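Local structure of 2-Keto-3-deoxy-(6-phospho-)gluconate aldolase (2R91) at residues 103-107 / 108-112; 235-239 / 240-244; 256-259 / 260-264. The protein is an aldolase of the dihydrodipicolinate synthetase family, a TIM-barrel protein assembled from four copies of the chain. One frame throughout, in Å; residues are numbered along the deposited sequence.

How the contacts relate
All three contacts belong to helices and loops around the eight-stranded barrel. Contact 1 starts helix 107-120 and lies apart from the others within the chain: its centre is about 32 Å from that of contact 2 and about 31 Å from that of contact 3. Contacts 2 and 3 are neighbours, with centres about 10 Å apart, and they touch where the ring of Tyr244 packs on the backbone of Glu257 and Pro258 and where Ala241 meets the carbonyl of Tyr263. The assembly brings the distant pieces together: contact 1 of one subunit meets contacts 2 and 3 of the second, and the reverse, with Gln109 packing on Ala241, Pro261 and Val262.

Contact 1. Residues 103-107 / 108-112; sequences PRLSE and RQIAK
The amide N of Ser106 donates to Gln109 OE1 at 2.9 Å, a nearly straight bond (169° at the hydrogen) whose donor stands a little off the plane of the side-chain carbonyl. The exchange is mutual: OG of Ser106 accepts the backbone N of Gln109 at 3.0 Å. The two bonds together are a capping box, with Ser106 as N-cap of helix 107-120. OG can face the first turn because it lies between its own backbone N and carbonyl carbon (chi1 73°), and there it also rests against Gln109 CG at 3.3 Å. Gln109 CG lies beside its own backbone N (chi1 -70°), and the chain, extended beyond CG, carries the amide back toward the N-cap, where OE1 passes 3.4 Å from Leu105 CA. Next to the box, Leu105 and Ile110 cross at about a right angle, Leu105 CB meeting Ile110 CD1 at 4.0 Å. One residue before the cap and four after it, they form a hydrophobic staple, and both also touch Pro99 and Arg136. Regular helical bonding starts at once, Ile110 N bonding to Ser106 O at 3.1 Å and Ala111 N to Glu107 O at 3.0 Å. This turn also meets the second subunit. Arg108 forms a salt bridge through NE to Glu269 of that subunit, and Lys112 makes a cation-pi contact with its Tyr263. The Gln109 amide is therefore used at both ends: OE1 accepts from the N-cap amide, while NE2 donates to the carbonyl O of Tyr263 of the second subunit. This fixes which way round the amide sits, and it means that the side chain completing the capping box also ties this helix start to the subunit interface.

Contact 2. Residues 235-239 / 240-244; sequences RHIGY and AAAVY
Ala240 follows Tyr239 in the first turn, its backbone N lying obliquely to the tyrosine ring. Ala241 comes next, with its methyl 3.9 Å from the carbonyl O of Gly238. Ala242 turns its CB back toward the preceding segment and is held by its backbone, N donating to Gly238 O at 3.0 Å. Its methyl meets both CG1 and CD1 of Ile237, CG1 at 4.1 Å. Ile237 places CG1 between its backbone N and carbonyl carbon (chi1 50°), which carries the branch round toward Ala242, and Leu273 of helix 267-276 touches both side chains. The arrangement is a joint between helices 217-237 and 239-251 around Gly238, which is both the first residue to leave the helical conformation and the N-cap of the next helix. Gly238 has positive phi (112°), and its backbone angles would bring a beta carbon into collision with the carbonyl O of Ile237; glycine has none. Val243 N donates to Tyr239 O at 3.0 Å, with an angle of 141° at the hydrogen. One turn along the new helix, CG2 of Val243 then lies over one face of the Tyr239 ring, closest to CE2 at 3.4 Å. Arg235 NH1 stands on the opposite face, 4.2 Å above the plane and displaced toward the rim, and the backbone N of Arg235 lies at the ring edge. Far from the backbone, Tyr239 OH is hydrogen-bonded to Tyr200 OH and Ser196 OG, which fixes the outer end of the ring. Tyr244 closes the segment with Ala240 O at its ring edge, in plane, and its hydroxyl hydrogen-bonded to Thr9 O.

Contact 3. Residues 256-259 / 260-264; sequences GEPR and GPVYP
The guanidinium of Arg259 has a water at its edge, in its plane, which accepts from NE at 2.9 Å and lies 3.1 Å from Gly260 O, a hydrogen bond it may not always give because other acceptors compete for its protons. A bend at chi3 (63°) turns the group this way, while NH1 forms a salt bridge with Glu52 and NH2 bonds to Ala47 O. The Tyr263 ring carries Gly260 CA on one face, 3.4 Å above the plane and offset toward the rim, with Pro261 N higher above the same face. Gly260, without a side chain, can lie this close to the ring. Between Arg259 and Tyr263 the chain turns back, with a cis peptide bond between Gly260 and Pro261 and an inverse gamma turn centred on Val262; this is the loop joining helix 239-251 to helix 267-276. Its bonds are weak: Val262 N reaches Arg259 O at 3.0 Å, well off line at 122°. The two arms meet through their prolines. The ring of Pro258 packs with CG 3.2 Å from Val262 O and with CB on Val262 CG1 at 3.8 Å, and its CD meets Pro264 CG at 4.0 Å. Leu44 touches both Pro258 and Val262 from another loop, and Ala241 of helix 239-251 also borders Pro258. Farther from the turn, the Glu257 side chain crosses Pro264 obliquely, its carboxylate carbon CD 3.6 Å from Pro264 CG.

Contact 1. Residues 103-107 / 108-112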
ATOM      1  N   PRO A 103       0.042   6.915 -13.696  1.00 23.43           N
ATOM      2  CA  PRO A 103      -0.376   7.306 -12.347  1.00 26.56           C
ATOM      3  C   PRO A 103      -0.959   8.703 -12.393  1.00 28.48           C
ATOM      4  O   PRO A 103      -0.546   9.538 -13.198  1.00 30.58           O
ATOM      5  CB  PRO A 103       0.947   7.306 -11.538  1.00 26.19           C
ATOM      6  CG  PRO A 103       1.977   6.639 -12.417  1.00 26.22           C
ATOM      7  CD  PRO A 103       1.509   6.909 -13.838  1.00 24.70           C
ATOM      8  N   ARG A 104      -1.957   8.952 -11.573  1.00 30.56           N
ATOM      9  CA  ARG A 104      -2.413  10.312 -11.386  1.00 34.24           C
ATOM     10  C   ARG A 104      -2.947  11.016 -12.646  1.00 31.48           C
ATOM     11  O   ARG A 104      -2.715  12.206 -12.836  1.00 31.80           O
ATOM     12  CB  ARG A 104      -1.296  11.146 -10.735  1.00 36.26           C
ATOM     13  CG  ARG A 104      -0.981  10.734  -9.281  1.00 40.37           C
ATOM     14  CD  ARG A 104       0.132  11.628  -8.702  1.00 41.84           C
ATOM     15  NE  ARG A 104       1.363  11.490  -9.487  1.00 46.97           N
ATOM     16  CZ  ARG A 104       2.548  11.153  -8.986  1.00 47.90           C
ATOM     17  NH1 ARG A 104       2.703  10.965  -7.675  1.00 48.80           N
ATOM     18  NH2 ARG A 104       3.588  11.042  -9.806  1.00 48.46           N
ATOM     19  N   LEU A 105      -3.681  10.292 -13.483  1.00 27.83           N
ATOM     20  CA  LEU A 105      -4.583  10.938 -14.418  1.00 24.40           C
ATOM     21  C   LEU A 105      -5.617  11.682 -13.558  1.00 24.13           C
ATOM     22  O   LEU A 105      -5.799  11.351 -12.390  1.00 23.94           O
ATOM     23  CB  LEU A 105      -5.252   9.889 -15.310  1.00 22.47           C
ATOM     24  CG  LEU A 105      -4.275   9.073 -16.187  1.00 21.65           C
ATOM     25  CD1 LEU A 105      -5.017   8.091 -17.037  1.00 21.91           C
ATOM     26  CD2 LEU A 105      -3.440   9.976 -17.091  1.00 22.03           C
ATOM     27  N   SER A 106      -6.278  12.689 -14.110  1.00 23.45           N
ATOM     28  CA  SER A 106      -7.261  13.458 -13.351  1.00 23.20           C
ATOM     29  C   SER A 106      -8.622  12.790 -13.367  1.00 23.69           C
ATOM     30  O   SER A 106      -8.921  11.972 -14.245  1.00 22.41           O
ATOM     31  CB  SER A 106      -7.368  14.891 -13.906  1.00 23.29           C
ATOM     32  OG  SER A 106      -8.046  14.878 -15.138  1.00 22.90           O
ATOM     33  N   GLU A 107      -9.468  13.124 -12.394  1.00 25.32           N
ATOM     34  CA  GLU A 107     -10.852  12.674 -12.434  1.00 28.34           C
ATOM     35  C   GLU A 107     -11.540  13.093 -13.736  1.00 25.45           C
ATOM     36  O   GLU A 107     -12.346  12.331 -14.283  1.00 23.61           O
ATOM     37  CB  GLU A 107     -11.636  13.208 -11.218  1.00 31.52           C
ATOM     38  CG  GLU A 107     -11.155  12.563  -9.895  1.00 37.17           C
ATOM     39  CD  GLU A 107     -11.973  12.965  -8.633  1.00 38.37           C
ATOM     40  OE1 GLU A 107     -11.582  12.519  -7.525  1.00 41.49           O
ATOM     41  OE2 GLU A 107     -12.988  13.719  -8.747  1.00 42.99           O
ATOM     42  N   ARG A 108     -11.250  14.304 -14.228  1.00 23.75           N
ATOM     43  CA  ARG A 108     -11.868  14.745 -15.491  1.00 25.81           C
ATOM     44  C   ARG A 108     -11.476  13.811 -16.647  1.00 21.85           C
ATOM     45  O   ARG A 108     -12.307  13.453 -17.459  1.00 20.56           O
ATOM     46  CB  ARG A 108     -11.520  16.212 -15.854  1.00 26.40           C
ATOM     47  CG  ARG A 108     -12.298  16.705 -17.100  1.00 29.65           C
ATOM     48  CD  ARG A 108     -11.866  18.112 -17.581  1.00 30.29           C
ATOM     49  NE  ARG A 108     -10.521  18.028 -18.145  1.00 30.91           N
ATOM     50  CZ  ARG A 108     -10.253  17.661 -19.388  1.00 32.85           C
ATOM     51  NH1 ARG A 108     -11.240  17.387 -20.219  1.00 33.22           N
ATOM     52  NH2 ARG A 108      -8.980  17.553 -19.789  1.00 34.87           N
ATOM     53  N   GLN A 109     -10.207  13.404 -16.694  1.00 22.03           N
ATOM     54  CA  GLN A 109      -9.763  12.511 -17.774  1.00 21.44           C
ATOM     55  C   GLN A 109     -10.451  11.150 -17.738  1.00 21.44           C
ATOM     56  O   GLN A 109     -10.898  10.634 -18.774  1.00 20.91           O
ATOM     57  CB  GLN A 109      -8.241  12.367 -17.766  1.00 21.29           C
ATOM     58  CG  GLN A 109      -7.510  13.662 -18.208  1.00 20.14           C
ATOM     59  CD  GLN A 109      -6.020  13.581 -17.944  1.00 21.34           C
ATOM     60  OE1 GLN A 109      -5.599  13.054 -16.908  1.00 21.23           O
ATOM     61  NE2 GLN A 109      -5.205  14.141 -18.860  1.00 19.27           N
ATOM     62  N   ILE A 110     -10.530  10.562 -16.545  1.00 21.14           N
ATOM     63  CA  ILE A 110     -11.214   9.270 -16.384  1.00 21.64           C
ATOM     64  C   ILE A 110     -12.689   9.376 -16.799  1.00 20.29           C
ATOM     65  O   ILE A 110     -13.222   8.495 -17.461  1.00 21.19           O
ATOM     66  CB  ILE A 110     -11.161   8.748 -14.907  1.00 22.56           C
ATOM     67  CG1 ILE A 110      -9.730   8.686 -14.365  1.00 22.72           C
ATOM     68  CG2 ILE A 110     -11.848   7.383 -14.794  1.00 20.41           C
ATOM     69  CD1 ILE A 110      -8.821   7.999 -15.297  1.00 24.49           C
ATOM     70  N   ALA A 111     -13.351  10.437 -16.374  1.00 21.60           N
ATOM     71  CA  ALA A 111     -14.784  10.610 -16.663  1.00 22.34           C
ATOM     72  C   ALA A 111     -15.039  10.784 -18.141  1.00 21.91           C
ATOM     73  O   ALA A 111     -15.980  10.220 -18.660  1.00 22.59           O
ATOM     74  CB  ALA A 111     -15.357  11.826 -15.895  1.00 22.20           C
ATOM     75  N   LYS A 112     -14.223  11.602 -18.805  1.00 22.22           N
ATOM     76  CA  LYS A 112     -14.365  11.829 -20.242  1.00 22.25           C
ATOM     77  C   LYS A 112     -14.220  10.520 -20.995  1.00 20.84           C
ATOM     78  O   LYS A 112     -15.014  10.236 -21.893  1.00 21.03           O
ATOM     79  CB  LYS A 112     -13.317  12.846 -20.767  1.00 23.72           C
ATOM     80  CG  LYS A 112     -13.435  13.099 -22.281  1.00 24.60           C
ATOM     81  CD  LYS A 112     -12.609  14.299 -22.732  1.00 26.24           C
ATOM     82  CE  LYS A 112     -12.643  14.492 -24.266  1.00 26.86           C
ATOM     83  NZ  LYS A 112     -14.030  14.558 -24.807  1.00 30.63           N
TER

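Contact 2. Residues 235-239 / 240-244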
ATOM      1  N   ARG A 235      -0.901 -19.990  -8.865  1.00 23.41           N
ATOM      2  CA  ARG A 235      -0.301 -18.684  -8.616  1.00 26.86           C
ATOM      3  C   ARG A 235       1.177 -18.840  -8.379  1.00 26.67           C
ATOM      4  O   ARG A 235       1.967 -17.952  -8.663  1.00 25.10           O
ATOM      5  CB  ARG A 235      -0.932 -18.010  -7.399  1.00 28.57           C
ATOM      6  CG  ARG A 235      -2.369 -17.524  -7.583  1.00 32.58           C
ATOM      7  CD  ARG A 235      -2.582 -16.423  -6.571  1.00 36.32           C
ATOM      8  NE  ARG A 235      -3.955 -16.039  -6.231  1.00 40.45           N
ATOM      9  CZ  ARG A 235      -4.846 -15.487  -7.057  1.00 42.86           C
ATOM     10  NH1 ARG A 235      -4.592 -15.311  -8.379  1.00 43.78           N
ATOM     11  NH2 ARG A 235      -6.037 -15.145  -6.561  1.00 43.14           N
ATOM     12  N   HIS A 236       1.547 -19.994  -7.846  1.00 28.84           N
ATOM     13  CA  HIS A 236       2.930 -20.248  -7.533  1.00 31.60           C
ATOM     14  C   HIS A 236       3.832 -20.207  -8.790  1.00 31.38           C
ATOM     15  O   HIS A 236       4.964 -19.724  -8.719  1.00 30.68           O
ATOM     16  CB  HIS A 236       3.057 -21.544  -6.675  1.00 34.99           C
ATOM     17  CG  HIS A 236       4.399 -21.718  -6.058  1.00 38.91           C
ATOM     18  ND1 HIS A 236       5.194 -22.826  -6.293  1.00 41.37           N
ATOM     19  CD2 HIS A 236       5.116 -20.900  -5.244  1.00 40.21           C
ATOM     20  CE1 HIS A 236       6.342 -22.685  -5.649  1.00 41.73           C
ATOM     21  NE2 HIS A 236       6.325 -21.519  -5.014  1.00 42.07           N
ATOM     22  N   ILE A 237       3.334 -20.664  -9.951  1.00 30.02           N
ATOM     23  CA  ILE A 237       4.161 -20.664 -11.182  1.00 27.69           C
ATOM     24  C   ILE A 237       3.859 -19.588 -12.219  1.00 26.81           C
ATOM     25  O   ILE A 237       4.426 -19.618 -13.318  1.00 27.27           O
ATOM     26  CB  ILE A 237       4.106 -21.992 -11.948  1.00 28.20           C
ATOM     27  CG1 ILE A 237       2.646 -22.410 -12.145  1.00 28.27           C
ATOM     28  CG2 ILE A 237       4.990 -23.068 -11.304  1.00 28.63           C
ATOM     29  CD1 ILE A 237       2.529 -23.603 -12.957  1.00 30.54           C
ATOM     30  N   GLY A 238       2.959 -18.660 -11.911  1.00 25.27           N
ATOM     31  CA  GLY A 238       2.588 -17.641 -12.891  1.00 21.84           C
ATOM     32  C   GLY A 238       1.149 -17.910 -13.302  1.00 21.08           C
ATOM     33  O   GLY A 238       0.890 -18.663 -14.244  1.00 21.53           O
ATOM     34  N   TYR A 239       0.211 -17.286 -12.595  1.00 17.81           N
ATOM     35  CA  TYR A 239      -1.196 -17.650 -12.718  1.00 17.94           C
ATOM     36  C   TYR A 239      -1.702 -17.533 -14.158  1.00 17.84           C
ATOM     37  O   TYR A 239      -2.358 -18.435 -14.661  1.00 17.69           O
ATOM     38  CB  TYR A 239      -2.077 -16.800 -11.799  1.00 17.30           C
ATOM     39  CG  TYR A 239      -3.483 -17.339 -11.822  1.00 18.84           C
ATOM     40  CD1 TYR A 239      -3.768 -18.551 -11.216  1.00 18.43           C
ATOM     41  CD2 TYR A 239      -4.513 -16.668 -12.507  1.00 18.34           C
ATOM     42  CE1 TYR A 239      -5.037 -19.101 -11.256  1.00 18.74           C
ATOM     43  CE2 TYR A 239      -5.799 -17.198 -12.545  1.00 19.84           C
ATOM     44  CZ  TYR A 239      -6.046 -18.422 -11.913  1.00 18.43           C
ATOM     45  OH  TYR A 239      -7.285 -18.984 -11.945  1.00 18.32           O
ATOM     46  N   ALA A 240      -1.394 -16.415 -14.810  1.00 18.21           N
ATOM     47  CA  ALA A 240      -1.993 -16.105 -16.145  1.00 18.70           C
ATOM     48  C   ALA A 240      -1.616 -17.164 -17.174  1.00 18.21           C
ATOM     49  O   ALA A 240      -2.472 -17.656 -17.924  1.00 19.16           O
ATOM     50  CB  ALA A 240      -1.565 -14.689 -16.606  1.00 18.30           C
ATOM     51  N   ALA A 241      -0.353 -17.590 -17.159  1.00 18.38           N
ATOM     52  CA  ALA A 241       0.076 -18.735 -17.993  1.00 16.75           C
ATOM     53  C   ALA A 241      -0.486 -20.085 -17.536  1.00 18.28           C
ATOM     54  O   ALA A 241      -0.816 -20.966 -18.355  1.00 17.02           O
ATOM     55  CB  ALA A 241       1.600 -18.794 -18.082  1.00 15.73           C
ATOM     56  N   ALA A 242      -0.597 -20.271 -16.222  1.00 17.58           N
ATOM     57  CA  ALA A 242      -1.083 -21.533 -15.675  1.00 17.29           C
ATOM     58  C   ALA A 242      -2.550 -21.832 -16.030  1.00 17.61           C
ATOM     59  O   ALA A 242      -2.932 -22.997 -16.165  1.00 17.79           O
ATOM     60  CB  ALA A 242      -0.858 -21.577 -14.093  1.00 17.54           C
ATOM     61  N   VAL A 243      -3.360 -20.784 -16.217  1.00 17.59           N
ATOM     62  CA  VAL A 243      -4.781 -20.964 -16.531  1.00 17.99           C
ATOM     63  C   VAL A 243      -4.937 -21.902 -17.743  1.00 18.10           C
ATOM     64  O   VAL A 243      -5.822 -22.777 -17.759  1.00 18.21           O
ATOM     65  CB  VAL A 243      -5.494 -19.579 -16.784  1.00 17.54           C
ATOM     66  CG1 VAL A 243      -6.911 -19.767 -17.389  1.00 17.79           C
ATOM     67  CG2 VAL A 243      -5.587 -18.748 -15.522  1.00 16.44           C
ATOM     68  N   TYR A 244      -4.060 -21.732 -18.736  1.00 17.68           N
ATOM     69  CA  TYR A 244      -4.106 -22.528 -19.972  1.00 18.04           C
ATOM     70  C   TYR A 244      -3.822 -23.996 -19.689  1.00 19.72           C
ATOM     71  O   TYR A 244      -4.511 -24.893 -20.213  1.00 18.92           O
ATOM     72  CB  TYR A 244      -3.016 -22.050 -20.938  1.00 18.48           C
ATOM     73  CG  TYR A 244      -3.236 -20.694 -21.547  1.00 17.73           C
ATOM     74  CD1 TYR A 244      -3.726 -20.570 -22.875  1.00 16.90           C
ATOM     75  CD2 TYR A 244      -2.919 -19.520 -20.830  1.00 17.66           C
ATOM     76  CE1 TYR A 244      -3.914 -19.293 -23.446  1.00 16.62           C
ATOM     77  CE2 TYR A 244      -3.112 -18.249 -21.387  1.00 16.46           C
ATOM     78  CZ  TYR A 244      -3.591 -18.154 -22.724  1.00 17.62           C
ATOM     79  OH  TYR A 244      -3.762 -16.888 -23.287  1.00 18.41           O
TER

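Contact 3. Residues 256-259 / 260-264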
ATOM      1  N   GLY A 256      -4.057 -23.967 -26.249  1.00 24.73           N
ATOM      2  CA  GLY A 256      -3.156 -22.941 -26.788  1.00 24.09           C
ATOM      3  C   GLY A 256      -2.278 -22.347 -25.694  1.00 25.29           C
ATOM      4  O   GLY A 256      -2.065 -22.978 -24.648  1.00 24.00           O
ATOM      5  N   GLU A 257      -1.823 -21.110 -25.915  1.00 23.60           N
ATOM      6  CA  GLU A 257      -0.731 -20.491 -25.152  1.00 23.94           C
ATOM      7  C   GLU A 257      -0.988 -19.014 -25.040  1.00 20.46           C
ATOM      8  O   GLU A 257      -1.680 -18.438 -25.901  1.00 19.94           O
ATOM      9  CB  GLU A 257       0.581 -20.598 -25.937  1.00 27.56           C
ATOM     10  CG  GLU A 257       1.119 -21.956 -26.104  1.00 33.19           C
ATOM     11  CD  GLU A 257       2.494 -21.909 -26.715  1.00 35.18           C
ATOM     12  OE1 GLU A 257       2.714 -21.120 -27.670  1.00 36.37           O
ATOM     13  OE2 GLU A 257       3.367 -22.650 -26.203  1.00 39.19           O
ATOM     14  N   PRO A 258      -0.422 -18.376 -23.998  1.00 20.50           N
ATOM     15  CA  PRO A 258      -0.383 -16.908 -23.939  1.00 18.80           C
ATOM     16  C   PRO A 258       0.816 -16.412 -24.779  1.00 19.58           C
ATOM     17  O   PRO A 258       1.373 -17.181 -25.561  1.00 20.15           O
ATOM     18  CB  PRO A 258      -0.185 -16.621 -22.442  1.00 18.84           C
ATOM     19  CG  PRO A 258       0.632 -17.822 -21.959  1.00 18.50           C
ATOM     20  CD  PRO A 258       0.174 -19.006 -22.787  1.00 19.50           C
ATOM     21  N   ARG A 259       1.153 -15.138 -24.682  1.00 19.37           N
ATOM     22  CA  ARG A 259       2.268 -14.571 -25.453  1.00 18.68           C
ATOM     23  C   ARG A 259       3.132 -13.687 -24.551  1.00 18.76           C
ATOM     24  O   ARG A 259       2.611 -12.914 -23.734  1.00 16.81           O
ATOM     25  CB  ARG A 259       1.724 -13.768 -26.657  1.00 18.64           C
ATOM     26  CG  ARG A 259       2.762 -12.995 -27.494  1.00 18.99           C
ATOM     27  CD  ARG A 259       2.115 -12.245 -28.697  1.00 19.51           C
ATOM     28  NE  ARG A 259       1.165 -11.203 -28.273  1.00 18.59           N
ATOM     29  CZ  ARG A 259       0.257 -10.663 -29.086  1.00 20.00           C
ATOM     30  NH1 ARG A 259       0.203 -11.050 -30.382  1.00 17.12           N
ATOM     31  NH2 ARG A 259      -0.580  -9.732 -28.620  1.00 19.25           N
ATOM     32  N   GLY A 260       4.450 -13.807 -24.730  1.00 18.64           N
ATOM     33  CA  GLY A 260       5.455 -12.865 -24.185  1.00 19.86           C
ATOM     34  C   GLY A 260       4.871 -11.500 -23.933  1.00 20.41           C
ATOM     35  O   GLY A 260       4.447 -10.912 -24.935  1.00 20.05           O
ATOM     36  N   PRO A 261       5.355 -10.835 -22.878  1.00 20.60           N
ATOM     37  CA  PRO A 261       5.737 -11.088 -21.470  1.00 21.47           C
ATOM     38  C   PRO A 261       4.993 -12.141 -20.652  1.00 19.83           C
ATOM     39  O   PRO A 261       5.558 -12.633 -19.682  1.00 20.67           O
ATOM     40  CB  PRO A 261       5.760  -9.684 -20.816  1.00 21.14           C
ATOM     41  CG  PRO A 261       4.717  -8.964 -21.541  1.00 22.59           C
ATOM     42  CD  PRO A 261       4.932  -9.428 -23.011  1.00 21.70           C
ATOM     43  N   VAL A 262       3.769 -12.477 -21.030  1.00 18.65           N
ATOM     44  CA  VAL A 262       3.092 -13.602 -20.407  1.00 18.93           C
ATOM     45  C   VAL A 262       3.536 -14.891 -21.119  1.00 18.92           C
ATOM     46  O   VAL A 262       2.776 -15.495 -21.876  1.00 18.48           O
ATOM     47  CB  VAL A 262       1.575 -13.417 -20.409  1.00 19.07           C
ATOM     48  CG1 VAL A 262       0.905 -14.462 -19.477  1.00 19.70           C
ATOM     49  CG2 VAL A 262       1.193 -11.951 -20.023  1.00 19.40           C
ATOM     50  N   TYR A 263       4.801 -15.274 -20.948  1.00 18.09           N
ATOM     51  CA  TYR A 263       5.308 -16.451 -21.657  1.00 19.05           C
ATOM     52  C   TYR A 263       4.590 -17.716 -21.218  1.00 20.00           C
ATOM     53  O   TYR A 263       4.262 -17.856 -20.041  1.00 20.32           O
ATOM     54  CB  TYR A 263       6.816 -16.628 -21.442  1.00 19.79           C
ATOM     55  CG  TYR A 263       7.586 -15.424 -21.911  1.00 20.90           C
ATOM     56  CD1 TYR A 263       7.922 -15.273 -23.279  1.00 20.54           C
ATOM     57  CD2 TYR A 263       7.956 -14.425 -21.023  1.00 19.77           C
ATOM     58  CE1 TYR A 263       8.606 -14.159 -23.732  1.00 19.90           C
ATOM     59  CE2 TYR A 263       8.659 -13.300 -21.479  1.00 20.95           C
ATOM     60  CZ  TYR A 263       8.970 -13.195 -22.842  1.00 19.93           C
ATOM     61  OH  TYR A 263       9.634 -12.095 -23.289  1.00 21.44           O
ATOM     62  N   PRO A 264       4.323 -18.634 -22.175  1.00 20.53           N
ATOM     63  CA  PRO A 264       3.787 -19.948 -21.878  1.00 20.81           C
ATOM     64  C   PRO A 264       4.619 -20.645 -20.795  1.00 20.17           C
ATOM     65  O   PRO A 264       5.837 -20.384 -20.673  1.00 19.66           O
ATOM     66  CB  PRO A 264       3.942 -20.686 -23.218  1.00 21.29           C
ATOM     67  CG  PRO A 264       3.826 -19.609 -24.238  1.00 21.88           C
ATOM     68  CD  PRO A 264       4.551 -18.451 -23.628  1.00 21.37           C
TER
HETATM   69  O   HOH W   1       1.372 -10.567 -25.497  1.00 17.28           O